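Local coordinates for protein putative NADPH:quinone oxidoreductase (Ralstonia eutropha, PDB 3IUP) that binds NADPH and probably uses it to reduce quinones or related substrates, as a putative quinone oxidoreductase of the medium-chain dehydrogenase/reductase type, at residues A[174-179]-A[200-205]; A[242-247]-A[281-286]. One frame throughout, in Å; residues are numbered along the deposited sequence.

Interaction 1: residues A[174-179]-A[200-205]; sequences ALVHTA and VNIVRK. With NDP (NADPH dihydro-nicotinamide-adenine-dinucleotide phosphate), chain C.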
ATOM      1  N   ALA A 174      -5.323  18.150  -0.582  1.00 16.88           N
ATOM      2  CA  ALA A 174      -6.305  17.954  -1.650  1.00 15.05           C
ATOM      3  C   ALA A 174      -6.359  16.482  -2.007  1.00 15.14           C
ATOM      4  O   ALA A 174      -5.477  15.708  -1.624  1.00 15.88           O
ATOM      5  CB  ALA A 174      -5.940  18.798  -2.883  1.00 14.53           C
ATOM      6  N   LEU A 175      -7.394  16.081  -2.732  1.00 14.65           N
ATOM      7  CA  LEU A 175      -7.589  14.690  -3.019  1.00 15.11           C
ATOM      8  C   LEU A 175      -8.067  14.363  -4.439  1.00 14.74           C
ATOM      9  O   LEU A 175      -8.528  15.211  -5.199  1.00 16.01           O
ATOM     10  CB  LEU A 175      -8.513  14.041  -1.958  1.00 15.94           C
ATOM     11  CG  LEU A 175      -9.974  14.294  -2.099  1.00 15.87           C
ATOM     12  CD1 LEU A 175     -10.816  13.521  -1.030  1.00 16.65           C
ATOM     13  CD2 LEU A 175     -10.291  15.747  -2.040  1.00 19.06           C
ATOM     14  N   VAL A 176      -7.889  13.110  -4.775  1.00 14.30           N
ATOM     15  CA  VAL A 176      -8.347  12.483  -5.994  1.00 14.51           C
ATOM     16  C   VAL A 176      -9.404  11.430  -5.678  1.00 15.05           C
ATOM     17  O   VAL A 176      -9.266  10.639  -4.704  1.00 14.40           O
ATOM     18  CB  VAL A 176      -7.189  11.840  -6.670  1.00 13.37           C
ATOM     19  CG1 VAL A 176      -7.604  11.158  -8.086  1.00 14.40           C
ATOM     20  CG2 VAL A 176      -6.014  12.859  -6.831  1.00 14.84           C
ATOM     21  N   HIS A 177     -10.426  11.327  -6.538  1.00 13.84           N
ATOM     22  CA  HIS A 177     -11.462  10.324  -6.368  1.00 14.41           C
ATOM     23  C   HIS A 177     -11.815   9.708  -7.726  1.00 14.90           C
ATOM     24  O   HIS A 177     -12.041  10.436  -8.678  1.00 15.94           O
ATOM     25  CB  HIS A 177     -12.688  10.922  -5.687  1.00 14.16           C
ATOM     26  CG  HIS A 177     -13.760   9.927  -5.404  1.00 13.91           C
ATOM     27  ND1 HIS A 177     -15.056  10.098  -5.823  1.00 14.82           N
ATOM     28  CD2 HIS A 177     -13.703   8.694  -4.840  1.00 12.90           C
ATOM     29  CE1 HIS A 177     -15.766   9.038  -5.470  1.00 16.15           C
ATOM     30  NE2 HIS A 177     -14.969   8.159  -4.899  1.00 16.49           N
ATOM     31  N   THR A 178     -11.847   8.393  -7.799  1.00 14.38           N
ATOM     32  CA  THR A 178     -12.161   7.670  -9.029  1.00 14.63           C
ATOM     33  C   THR A 178     -13.624   7.178  -9.036  1.00 15.74           C
ATOM     34  O   THR A 178     -14.328   7.222  -8.031  1.00 16.28           O
ATOM     35  CB  THR A 178     -11.218   6.526  -9.319  1.00 15.70           C
ATOM     36  OG1 THR A 178     -11.511   5.407  -8.450  1.00 14.33           O
ATOM     37  CG2 THR A 178      -9.732   6.953  -9.151  1.00 14.44           C
ATOM     38  N   ALA A 179     -14.043   6.690 -10.200  1.00 16.00           N
ATOM     39  CA  ALA A 179     -15.449   6.369 -10.477  1.00 16.47           C
ATOM     40  C   ALA A 179     -16.327   7.517  -9.959  1.00 15.41           C
ATOM     41  O   ALA A 179     -17.370   7.299  -9.356  1.00 16.44           O
ATOM     42  CB  ALA A 179     -15.825   5.009  -9.872  1.00 17.07           C
ATOM     43  N   VAL A 200      -9.641  16.261  -7.615  1.00 14.42           N
ATOM     44  CA  VAL A 200      -9.556  15.765  -8.961  1.00 14.95           C
ATOM     45  C   VAL A 200     -10.481  14.595  -9.089  1.00 15.46           C
ATOM     46  O   VAL A 200     -10.321  13.572  -8.399  1.00 15.44           O
ATOM     47  CB  VAL A 200      -8.134  15.373  -9.359  1.00 15.21           C
ATOM     48  CG1 VAL A 200      -8.089  14.736 -10.800  1.00 16.70           C
ATOM     49  CG2 VAL A 200      -7.128  16.569  -9.159  1.00 14.11           C
ATOM     50  N   ASN A 201     -11.459  14.718  -9.986  1.00 15.27           N
ATOM     51  CA  ASN A 201     -12.417  13.645 -10.258  1.00 15.52           C
ATOM     52  C   ASN A 201     -11.954  12.856 -11.461  1.00 16.37           C
ATOM     53  O   ASN A 201     -11.578  13.452 -12.464  1.00 17.83           O
ATOM     54  CB  ASN A 201     -13.798  14.236 -10.592  1.00 15.95           C
ATOM     55  CG  ASN A 201     -14.403  14.994  -9.451  1.00 16.72           C
ATOM     56  OD1 ASN A 201     -14.972  14.380  -8.564  1.00 18.13           O
ATOM     57  ND2 ASN A 201     -14.298  16.341  -9.447  1.00 14.80           N
ATOM     58  N   ILE A 202     -11.946  11.544 -11.337  1.00 15.51           N
ATOM     59  CA  ILE A 202     -11.614  10.643 -12.441  1.00 16.52           C
ATOM     60  C   ILE A 202     -12.805   9.791 -12.775  1.00 16.63           C
ATOM     61  O   ILE A 202     -13.408   9.182 -11.901  1.00 16.24           O
ATOM     62  CB  ILE A 202     -10.390   9.770 -12.128  1.00 15.50           C
ATOM     63  CG1 ILE A 202      -9.168  10.654 -11.921  1.00 16.60           C
ATOM     64  CG2 ILE A 202     -10.151   8.774 -13.265  1.00 16.47           C
ATOM     65  CD1 ILE A 202      -7.885   9.936 -11.396  1.00 17.39           C
ATOM     66  N   VAL A 203     -13.161   9.760 -14.064  1.00 15.98           N
ATOM     67  CA  VAL A 203     -14.292   8.968 -14.555  1.00 16.74           C
ATOM     68  C   VAL A 203     -13.826   8.032 -15.664  1.00 16.60           C
ATOM     69  O   VAL A 203     -12.667   8.095 -16.080  1.00 17.63           O
ATOM     70  CB  VAL A 203     -15.432   9.891 -15.076  1.00 16.87           C
ATOM     71  CG1 VAL A 203     -15.975  10.779 -13.960  1.00 18.25           C
ATOM     72  CG2 VAL A 203     -14.936  10.738 -16.269  1.00 16.36           C
ATOM     73  N   ARG A 204     -14.711   7.193 -16.182  1.00 18.68           N
ATOM     74  CA  ARG A 204     -14.321   6.283 -17.264  1.00 20.76           C
ATOM     75  C   ARG A 204     -14.994   6.480 -18.591  1.00 22.33           C
ATOM     76  O   ARG A 204     -14.665   5.771 -19.539  1.00 22.83           O
ATOM     77  CB  ARG A 204     -14.425   4.826 -16.828  1.00 21.95           C
ATOM     78  CG  ARG A 204     -15.808   4.271 -16.733  1.00 23.17           C
ATOM     79  CD  ARG A 204     -15.679   2.722 -16.683  1.00 25.85           C
ATOM     80  NE  ARG A 204     -16.937   2.034 -16.420  1.00 27.32           N
ATOM     81  CZ  ARG A 204     -17.054   0.698 -16.346  1.00 28.57           C
ATOM     82  NH1 ARG A 204     -15.987  -0.102 -16.544  1.00 28.38           N
ATOM     83  NH2 ARG A 204     -18.232   0.135 -16.090  1.00 26.18           N
ATOM     84  N   LYS A 205     -15.919   7.434 -18.660  1.00 23.06           N
ATOM     85  CA  LYS A 205     -16.713   7.703 -19.879  1.00 23.86           C
ATOM     86  C   LYS A 205     -16.814   9.230 -19.920  1.00 23.61           C
ATOM     87  O   LYS A 205     -17.018   9.881 -18.891  1.00 19.18           O
ATOM     88  CB  LYS A 205     -18.132   7.082 -19.829  1.00 25.36           C
ATOM     89  CG  LYS A 205     -18.223   5.568 -19.951  1.00 29.64           C
ATOM     90  CD  LYS A 205     -19.683   5.036 -19.917  1.00 32.58           C
ATOM     91  CE  LYS A 205     -19.786   3.478 -20.068  1.00 34.52           C
ATOM     92  NZ  LYS A 205     -19.393   2.599 -18.876  1.00 32.13           N
TER
HETATM   93  PA  NDP C 401     -22.936   3.921  -7.775  0.80 19.46           P
HETATM   94  O1A NDP C 401     -23.734   5.112  -7.573  0.80 17.83           O
HETATM   95  O2A NDP C 401     -23.611   2.646  -8.104  0.80 20.74           O
HETATM   96  O5B NDP C 401     -21.900   4.323  -9.002  0.80 17.61           O
HETATM   97  C5B NDP C 401     -20.915   3.344  -9.351  0.80 18.49           C
HETATM   98  C4B NDP C 401     -19.959   3.961 -10.326  0.80 16.98           C
HETATM   99  O4B NDP C 401     -19.008   2.971 -10.593  0.80 20.34           O
HETATM  100  C3B NDP C 401     -20.623   4.369 -11.651  0.80 18.15           C
HETATM  101  O3B NDP C 401     -20.290   5.665 -12.102  0.80 18.71           O
HETATM  102  C2B NDP C 401     -20.052   3.350 -12.662  0.80 18.25           C
HETATM  103  O2B NDP C 401     -19.833   3.880 -13.969  0.80 17.45           O
HETATM  104  C1B NDP C 401     -18.729   2.996 -11.998  0.80 18.81           C
HETATM  105  N9A NDP C 401     -18.228   1.665 -12.365  0.80 18.89           N
HETATM  106  C8A NDP C 401     -18.957   0.495 -12.292  0.80 20.10           C
HETATM  107  N7A NDP C 401     -18.155  -0.532 -12.623  0.80 16.64           N
HETATM  108  C5A NDP C 401     -16.894  -0.039 -12.899  0.80 21.48           C
HETATM  109  C6A NDP C 401     -15.673  -0.618 -13.298  0.80 21.56           C
HETATM  110  N6A NDP C 401     -15.528  -1.924 -13.583  0.80 20.30           N
HETATM  111  N1A NDP C 401     -14.574   0.196 -13.483  0.80 19.83           N
HETATM  112  C2A NDP C 401     -14.652   1.545 -13.324  0.80 19.86           C
HETATM  113  N3A NDP C 401     -15.846   2.107 -12.933  0.80 22.52           N
HETATM  114  C4A NDP C 401     -16.942   1.338 -12.727  0.80 21.16           C
HETATM  115  O3  NDP C 401     -21.958   3.539  -6.546  0.80 20.99           O
HETATM  116  PN  NDP C 401     -21.952   4.183  -5.124  0.80 20.11           P
HETATM  117  O1N NDP C 401     -21.833   5.620  -5.128  0.80 16.98           O
HETATM  118  O2N NDP C 401     -23.038   3.620  -4.252  0.80 16.24           O
HETATM  119  O5D NDP C 401     -20.549   3.572  -4.564  0.80 19.48           O
HETATM  120  C5D NDP C 401     -19.309   4.080  -5.080  0.80 20.79           C
HETATM  121  C4D NDP C 401     -18.161   3.188  -4.621  0.80 21.31           C
HETATM  122  O4D NDP C 401     -17.910   3.512  -3.237  0.80 21.51           O
HETATM  123  C3D NDP C 401     -18.402   1.667  -4.711  0.80 21.77           C
HETATM  124  O3D NDP C 401     -17.231   0.982  -5.108  0.80 19.22           O
HETATM  125  C2D NDP C 401     -18.715   1.321  -3.264  0.80 22.47           C
HETATM  126  O2D NDP C 401     -18.504  -0.034  -2.897  0.80 25.64           O
HETATM  127  C1D NDP C 401     -17.732   2.266  -2.567  0.80 21.89           C
HETATM  128  N1N NDP C 401     -17.993   2.429  -1.119  0.80 19.96           N
HETATM  129  C2N NDP C 401     -17.058   1.915  -0.282  0.80 20.71           C
HETATM  130  C3N NDP C 401     -17.200   1.990   1.078  0.80 19.78           C
HETATM  131  C7N NDP C 401     -16.081   1.533   1.995  0.80 20.14           C
HETATM  132  O7N NDP C 401     -16.366   1.531   3.357  0.80 19.94           O
HETATM  133  N7N NDP C 401     -14.879   1.116   1.576  0.80 17.59           N
HETATM  134  C4N NDP C 401     -18.235   2.876   1.655  0.80 17.42           C
HETATM  135  C5N NDP C 401     -19.213   3.418   0.642  0.80 21.10           C
HETATM  136  C6N NDP C 401     -19.044   3.177  -0.716  0.80 21.29           C
HETATM  137  P2B NDP C 401     -20.362   3.086 -15.308  0.80 20.66           P
HETATM  138  O1X NDP C 401     -21.714   3.710 -15.680  0.80 20.30           O
HETATM  139  O2X NDP C 401     -20.501   1.583 -15.086  0.80 20.42           O
HETATM  140  O3X NDP C 401     -19.279   3.388 -16.356  0.80 19.10           O
HETATM  141  O   HOH W   1     -15.891  12.706  -6.640  1.00 15.37           O
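Leu175 O accepts the first parallel-sheet bond, from Val200 N at 2.9 Å. Val176 comes next, side by side with Val200. Val176 CG1, anti to the backbone N (chi1 -178°), is thereby brought 3.5 Å from Ile202 CD1; Val176, Val200 and Ile202 pack on one face. His177 grips the partner strand on both sides of Asn201: its N donates to Val200 O and its O receives Ile202 N, each N-H...O near 161°. On the face opposite Val176, a water in the plane of the imidazole joins His177 ND1 (2.9 Å) to Asn201 OD1 (2.7 Å), donating to the latter; His177 NE2 is bonded to Tyr286, and Asn201 ND2 to His219 O. Thr178 lays CG2 beside Ile202, while its OG1 turns to Asp246. Ala179 ends the segment with CB 3.8 Å from NDP O4B. Beyond the strand 200-203, the extended Arg204 donates from NE to NDP O3X (2.7 Å) and from NH2 to NDP O2X (2.9 Å), with one guanidinium face over the adenine near C5A. Lys205 NZ meets NDP O3X at 2.6 Å. Two cationic side chains on the 2'-phosphate would favour NADPH over NADH, consistent with the bound cofactor.

Interaction 2: residues A[242-247]-A[281-286]; sequences TIAFDA and KQVYLY. With NDP (NADPH dihydro-nicotinamide-adenine-dinucleotide phosphate), chain C.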
ATOM      1  N   THR A 242      -2.357  14.678  -3.080  1.00 14.87           N
ATOM      2  CA  THR A 242      -1.419  13.587  -2.778  1.00 14.06           C
ATOM      3  C   THR A 242      -2.065  12.376  -2.096  1.00 13.73           C
ATOM      4  O   THR A 242      -1.365  11.431  -1.708  1.00 13.40           O
ATOM      5  CB  THR A 242      -0.215  14.107  -1.979  1.00 15.73           C
ATOM      6  OG1 THR A 242      -0.628  14.749  -0.776  1.00 15.06           O
ATOM      7  CG2 THR A 242       0.606  15.132  -2.808  1.00 15.63           C
ATOM      8  N   ILE A 243      -3.382  12.391  -1.971  1.00 13.51           N
ATOM      9  CA  ILE A 243      -4.162  11.221  -1.551  1.00 13.14           C
ATOM     10  C   ILE A 243      -5.285  10.960  -2.532  1.00 12.90           C
ATOM     11  O   ILE A 243      -5.906  11.908  -3.045  1.00 14.23           O
ATOM     12  CB  ILE A 243      -4.703  11.399  -0.088  1.00 12.59           C
ATOM     13  CG1 ILE A 243      -5.377  10.120   0.422  1.00 13.98           C
ATOM     14  CG2 ILE A 243      -5.653  12.605   0.089  1.00 12.89           C
ATOM     15  CD1 ILE A 243      -5.675  10.160   1.969  1.00 13.94           C
ATOM     16  N   ALA A 244      -5.500   9.691  -2.846  1.00 12.68           N
ATOM     17  CA  ALA A 244      -6.549   9.278  -3.752  1.00 11.54           C
ATOM     18  C   ALA A 244      -7.385   8.217  -3.103  1.00 12.53           C
ATOM     19  O   ALA A 244      -6.845   7.308  -2.421  1.00 14.02           O
ATOM     20  CB  ALA A 244      -5.950   8.694  -5.103  1.00 12.57           C
ATOM     21  N   PHE A 245      -8.673   8.246  -3.429  1.00 13.09           N
ATOM     22  CA  PHE A 245      -9.575   7.153  -3.129  1.00 12.92           C
ATOM     23  C   PHE A 245     -10.052   6.530  -4.414  1.00 13.82           C
ATOM     24  O   PHE A 245     -10.710   7.210  -5.236  1.00 13.99           O
ATOM     25  CB  PHE A 245     -10.729   7.645  -2.298  1.00 12.75           C
ATOM     26  CG  PHE A 245     -10.319   8.047  -0.925  1.00 16.64           C
ATOM     27  CD1 PHE A 245      -9.808   9.281  -0.696  1.00 16.76           C
ATOM     28  CD2 PHE A 245     -10.424   7.126   0.129  1.00 20.12           C
ATOM     29  CE1 PHE A 245      -9.374   9.626   0.612  1.00 21.78           C
ATOM     30  CE2 PHE A 245     -10.005   7.446   1.368  1.00 20.47           C
ATOM     31  CZ  PHE A 245      -9.491   8.674   1.619  1.00 17.10           C
ATOM     32  N   ASP A 246      -9.668   5.276  -4.605  1.00 13.66           N
ATOM     33  CA  ASP A 246      -9.962   4.533  -5.811  1.00 15.67           C
ATOM     34  C   ASP A 246     -11.050   3.472  -5.578  1.00 15.69           C
ATOM     35  O   ASP A 246     -10.862   2.531  -4.815  1.00 16.76           O
ATOM     36  CB  ASP A 246      -8.719   3.901  -6.332  1.00 16.15           C
ATOM     37  CG  ASP A 246      -8.978   3.006  -7.543  1.00 19.10           C
ATOM     38  OD1 ASP A 246      -9.786   3.394  -8.421  1.00 18.98           O
ATOM     39  OD2 ASP A 246      -8.352   1.947  -7.604  1.00 19.07           O
ATOM     40  N   ALA A 247     -12.154   3.607  -6.298  1.00 15.85           N
ATOM     41  CA  ALA A 247     -13.266   2.681  -6.189  1.00 16.23           C
ATOM     42  C   ALA A 247     -13.076   1.477  -7.076  1.00 16.57           C
ATOM     43  O   ALA A 247     -13.793   0.475  -6.918  1.00 16.86           O
ATOM     44  CB  ALA A 247     -14.595   3.394  -6.568  1.00 17.91           C
ATOM     45  N   LYS A 281       2.677   9.954  -1.042  1.00 12.81           N
ATOM     46  CA  LYS A 281       1.518   9.810  -1.899  1.00 13.23           C
ATOM     47  C   LYS A 281       0.768   8.549  -1.479  1.00 14.25           C
ATOM     48  O   LYS A 281       1.405   7.481  -1.312  1.00 13.64           O
ATOM     49  CB  LYS A 281       1.970   9.596  -3.332  1.00 13.97           C
ATOM     50  CG  LYS A 281       2.701  10.776  -3.927  1.00 13.86           C
ATOM     51  CD  LYS A 281       3.681  10.377  -5.076  1.00 15.03           C
ATOM     52  CE  LYS A 281       4.875   9.534  -4.617  1.00 14.24           C
ATOM     53  NZ  LYS A 281       5.825  10.441  -3.900  1.00 14.60           N
ATOM     54  N   GLN A 282      -0.533   8.668  -1.284  1.00 12.29           N
ATOM     55  CA  GLN A 282      -1.330   7.571  -0.743  1.00 12.66           C
ATOM     56  C   GLN A 282      -2.540   7.262  -1.651  1.00 13.93           C
ATOM     57  O   GLN A 282      -3.274   8.179  -1.989  1.00 13.67           O
ATOM     58  CB  GLN A 282      -1.827   7.922   0.653  1.00 13.42           C
ATOM     59  CG  GLN A 282      -2.641   6.829   1.361  1.00 14.03           C
ATOM     60  CD  GLN A 282      -1.830   5.587   1.701  1.00 17.30           C
ATOM     61  OE1 GLN A 282      -0.639   5.645   1.971  1.00 15.41           O
ATOM     62  NE2 GLN A 282      -2.498   4.433   1.670  1.00 16.57           N
ATOM     63  N   VAL A 283      -2.758   5.993  -1.976  1.00 14.29           N
ATOM     64  CA  VAL A 283      -3.985   5.564  -2.691  1.00 14.40           C
ATOM     65  C   VAL A 283      -4.713   4.567  -1.837  1.00 13.86           C
ATOM     66  O   VAL A 283      -4.123   3.535  -1.487  1.00 15.22           O
ATOM     67  CB  VAL A 283      -3.697   4.960  -4.054  1.00 14.69           C
ATOM     68  CG1 VAL A 283      -5.052   4.413  -4.686  1.00 17.56           C
ATOM     69  CG2 VAL A 283      -3.059   6.008  -4.973  1.00 17.96           C
ATOM     70  N   TYR A 284      -5.950   4.857  -1.457  1.00 13.57           N
ATOM     71  CA  TYR A 284      -6.801   3.890  -0.773  1.00 12.93           C
ATOM     72  C   TYR A 284      -7.717   3.221  -1.794  1.00 15.09           C
ATOM     73  O   TYR A 284      -8.443   3.905  -2.523  1.00 15.90           O
ATOM     74  CB  TYR A 284      -7.576   4.571   0.305  1.00 12.99           C
ATOM     75  CG  TYR A 284      -6.743   4.869   1.521  1.00 12.73           C
ATOM     76  CD1 TYR A 284      -6.257   3.842   2.288  1.00 16.58           C
ATOM     77  CD2 TYR A 284      -6.463   6.200   1.917  1.00 15.65           C
ATOM     78  CE1 TYR A 284      -5.512   4.092   3.430  1.00 15.44           C
ATOM     79  CE2 TYR A 284      -5.720   6.461   3.064  1.00 17.02           C
ATOM     80  CZ  TYR A 284      -5.241   5.397   3.799  1.00 19.35           C
ATOM     81  OH  TYR A 284      -4.489   5.565   4.938  1.00 19.03           O
ATOM     82  N   LEU A 285      -7.691   1.888  -1.828  1.00 14.95           N
ATOM     83  CA  LEU A 285      -8.597   1.132  -2.677  1.00 15.54           C
ATOM     84  C   LEU A 285      -9.815   0.886  -1.778  1.00 16.86           C
ATOM     85  O   LEU A 285      -9.803  -0.015  -0.943  1.00 17.73           O
ATOM     86  CB  LEU A 285      -7.968  -0.146  -3.155  1.00 15.88           C
ATOM     87  CG  LEU A 285      -6.636  -0.049  -3.878  1.00 16.80           C
ATOM     88  CD1 LEU A 285      -6.192  -1.415  -4.484  1.00 17.02           C
ATOM     89  CD2 LEU A 285      -6.602   1.058  -4.918  1.00 18.87           C
ATOM     90  N   TYR A 286     -10.854   1.695  -1.907  1.00 16.42           N
ATOM     91  CA  TYR A 286     -12.030   1.602  -1.038  1.00 17.43           C
ATOM     92  C   TYR A 286     -13.183   0.865  -1.738  1.00 18.67           C
ATOM     93  O   TYR A 286     -14.223   0.622  -1.147  1.00 19.79           O
ATOM     94  CB  TYR A 286     -12.461   2.991  -0.512  1.00 17.62           C
ATOM     95  CG  TYR A 286     -13.315   3.760  -1.479  1.00 18.71           C
ATOM     96  CD1 TYR A 286     -12.769   4.339  -2.611  1.00 15.28           C
ATOM     97  CD2 TYR A 286     -14.664   3.906  -1.259  1.00 22.35           C
ATOM     98  CE1 TYR A 286     -13.546   5.063  -3.486  1.00 15.43           C
ATOM     99  CE2 TYR A 286     -15.468   4.606  -2.139  1.00 21.02           C
ATOM    100  CZ  TYR A 286     -14.912   5.153  -3.268  1.00 19.53           C
ATOM    101  OH  TYR A 286     -15.744   5.842  -4.117  1.00 18.92           O
TER
HETATM  102  PA  NDP C 401     -22.936   3.921  -7.775  0.80 19.46           P
HETATM  103  O1A NDP C 401     -23.734   5.112  -7.573  0.80 17.83           O
HETATM  104  O2A NDP C 401     -23.611   2.646  -8.104  0.80 20.74           O
HETATM  105  O5B NDP C 401     -21.900   4.323  -9.002  0.80 17.61           O
HETATM  106  C5B NDP C 401     -20.915   3.344  -9.351  0.80 18.49           C
HETATM  107  C4B NDP C 401     -19.959   3.961 -10.326  0.80 16.98           C
HETATM  108  O4B NDP C 401     -19.008   2.971 -10.593  0.80 20.34           O
HETATM  109  C3B NDP C 401     -20.623   4.369 -11.651  0.80 18.15           C
HETATM  110  O3B NDP C 401     -20.290   5.665 -12.102  0.80 18.71           O
HETATM  111  C2B NDP C 401     -20.052   3.350 -12.662  0.80 18.25           C
HETATM  112  O2B NDP C 401     -19.833   3.880 -13.969  0.80 17.45           O
HETATM  113  C1B NDP C 401     -18.729   2.996 -11.998  0.80 18.81           C
HETATM  114  N9A NDP C 401     -18.228   1.665 -12.365  0.80 18.89           N
HETATM  115  C8A NDP C 401     -18.957   0.495 -12.292  0.80 20.10           C
HETATM  116  N7A NDP C 401     -18.155  -0.532 -12.623  0.80 16.64           N
HETATM  117  C5A NDP C 401     -16.894  -0.039 -12.899  0.80 21.48           C
HETATM  118  C6A NDP C 401     -15.673  -0.618 -13.298  0.80 21.56           C
HETATM  119  N6A NDP C 401     -15.528  -1.924 -13.583  0.80 20.30           N
HETATM  120  N1A NDP C 401     -14.574   0.196 -13.483  0.80 19.83           N
HETATM  121  C2A NDP C 401     -14.652   1.545 -13.324  0.80 19.86           C
HETATM  122  N3A NDP C 401     -15.846   2.107 -12.933  0.80 22.52           N
HETATM  123  C4A NDP C 401     -16.942   1.338 -12.727  0.80 21.16           C
HETATM  124  O3  NDP C 401     -21.958   3.539  -6.546  0.80 20.99           O
HETATM  125  PN  NDP C 401     -21.952   4.183  -5.124  0.80 20.11           P
HETATM  126  O1N NDP C 401     -21.833   5.620  -5.128  0.80 16.98           O
HETATM  127  O2N NDP C 401     -23.038   3.620  -4.252  0.80 16.24           O
HETATM  128  O5D NDP C 401     -20.549   3.572  -4.564  0.80 19.48           O
HETATM  129  C5D NDP C 401     -19.309   4.080  -5.080  0.80 20.79           C
HETATM  130  C4D NDP C 401     -18.161   3.188  -4.621  0.80 21.31           C
HETATM  131  O4D NDP C 401     -17.910   3.512  -3.237  0.80 21.51           O
HETATM  132  C3D NDP C 401     -18.402   1.667  -4.711  0.80 21.77           C
HETATM  133  O3D NDP C 401     -17.231   0.982  -5.108  0.80 19.22           O
HETATM  134  C2D NDP C 401     -18.715   1.321  -3.264  0.80 22.47           C
HETATM  135  O2D NDP C 401     -18.504  -0.034  -2.897  0.80 25.64           O
HETATM  136  C1D NDP C 401     -17.732   2.266  -2.567  0.80 21.89           C
HETATM  137  N1N NDP C 401     -17.993   2.429  -1.119  0.80 19.96           N
HETATM  138  C2N NDP C 401     -17.058   1.915  -0.282  0.80 20.71           C
HETATM  139  C3N NDP C 401     -17.200   1.990   1.078  0.80 19.78           C
HETATM  140  C7N NDP C 401     -16.081   1.533   1.995  0.80 20.14           C
HETATM  141  O7N NDP C 401     -16.366   1.531   3.357  0.80 19.94           O
HETATM  142  N7N NDP C 401     -14.879   1.116   1.576  0.80 17.59           N
HETATM  143  C4N NDP C 401     -18.235   2.876   1.655  0.80 17.42           C
HETATM  144  C5N NDP C 401     -19.213   3.418   0.642  0.80 21.10           C
HETATM  145  C6N NDP C 401     -19.044   3.177  -0.716  0.80 21.29           C
HETATM  146  P2B NDP C 401     -20.362   3.086 -15.308  0.80 20.66           P
HETATM  147  O1X NDP C 401     -21.714   3.710 -15.680  0.80 20.30           O
HETATM  148  O2X NDP C 401     -20.501   1.583 -15.086  0.80 20.42           O
HETATM  149  O3X NDP C 401     -19.279   3.388 -16.356  0.80 19.10           O
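Tyr284 lies beside Phe245 with the two rings nearly parallel (27° between planes) but slid so far that they barely overlap. The centroids are 5.6 Å apart, and the touch is made by Phe245 CE2 against Tyr284 CD2 at 3.8 Å. Ile243 CD1 meets the same tyrosine ring at its edge, near the ring plane, and Gln282 NE2 sits over one face, offset toward the rim, while Gln282 OE1 is hydrogen-bonded to His280 NE2. On the other side of the sheet Ala244 CB packs on Val283 CG2, and Asp246 lies alongside Leu285. The carboxylate of Asp246 is held by Thr248 through OD1 and by Gly249 N through OD2. Parallel pairing is documented by bonds alternating from Gln282 N to Asp246 N; the last of these, Asp246 N to Tyr284 O (2.8 Å), is close to straight. Tyr286 N still donates to Asp246 O, but from above the carbonyl plane and at 139°, as the strand gives way to a turn. With chi1 at 83°, Tyr286 CG stands between its own N and carbonyl carbon, and the ring packs on Phe245 CB and Ala247. The ring also lies against the nicotinamide and its ribose, Tyr286 CD2 3.3 Å from NDP C2N and Tyr286 CE2 2.9 Å from NDP O4D. Tyr286 O accepts a hydrogen bond from NDP N7N at 2.8 Å, which helps fix the carboxamide. Helix 155-169 packs on the Phe245 and Tyr284 face, helix 253-266 on the Ala244 and Val283 face, and strand 175-177 flanks strand 243-249; Leu285 also packs on Trp304 of the second subunit.

In the fold
From the N terminus, the chain reaches strand 175-177, passes through helix 183-195 and returns at 199-203, where interaction 1 closes the first beta-alpha-beta unit. After helices 206-214 and 228-239 it enters strand 243-249, and helix 253-266 leads to strand 281-285, where interaction 2 closes another such unit. The two closures follow in series, neither enclosing nor crossing the other. Strands 175-177 and 243-249 are neighbours at the middle of the six-stranded parallel sheet (order 3-2-1-4-5-6), a Rossmann-type arrangement. The contact centres lie 10 Å apart, and polar side-chain contacts join the two neighbouring strands. NADPH spans both, with its adenine and 2'-phosphate at interaction 1 and its nicotinamide and adjoining ribose at interaction 2.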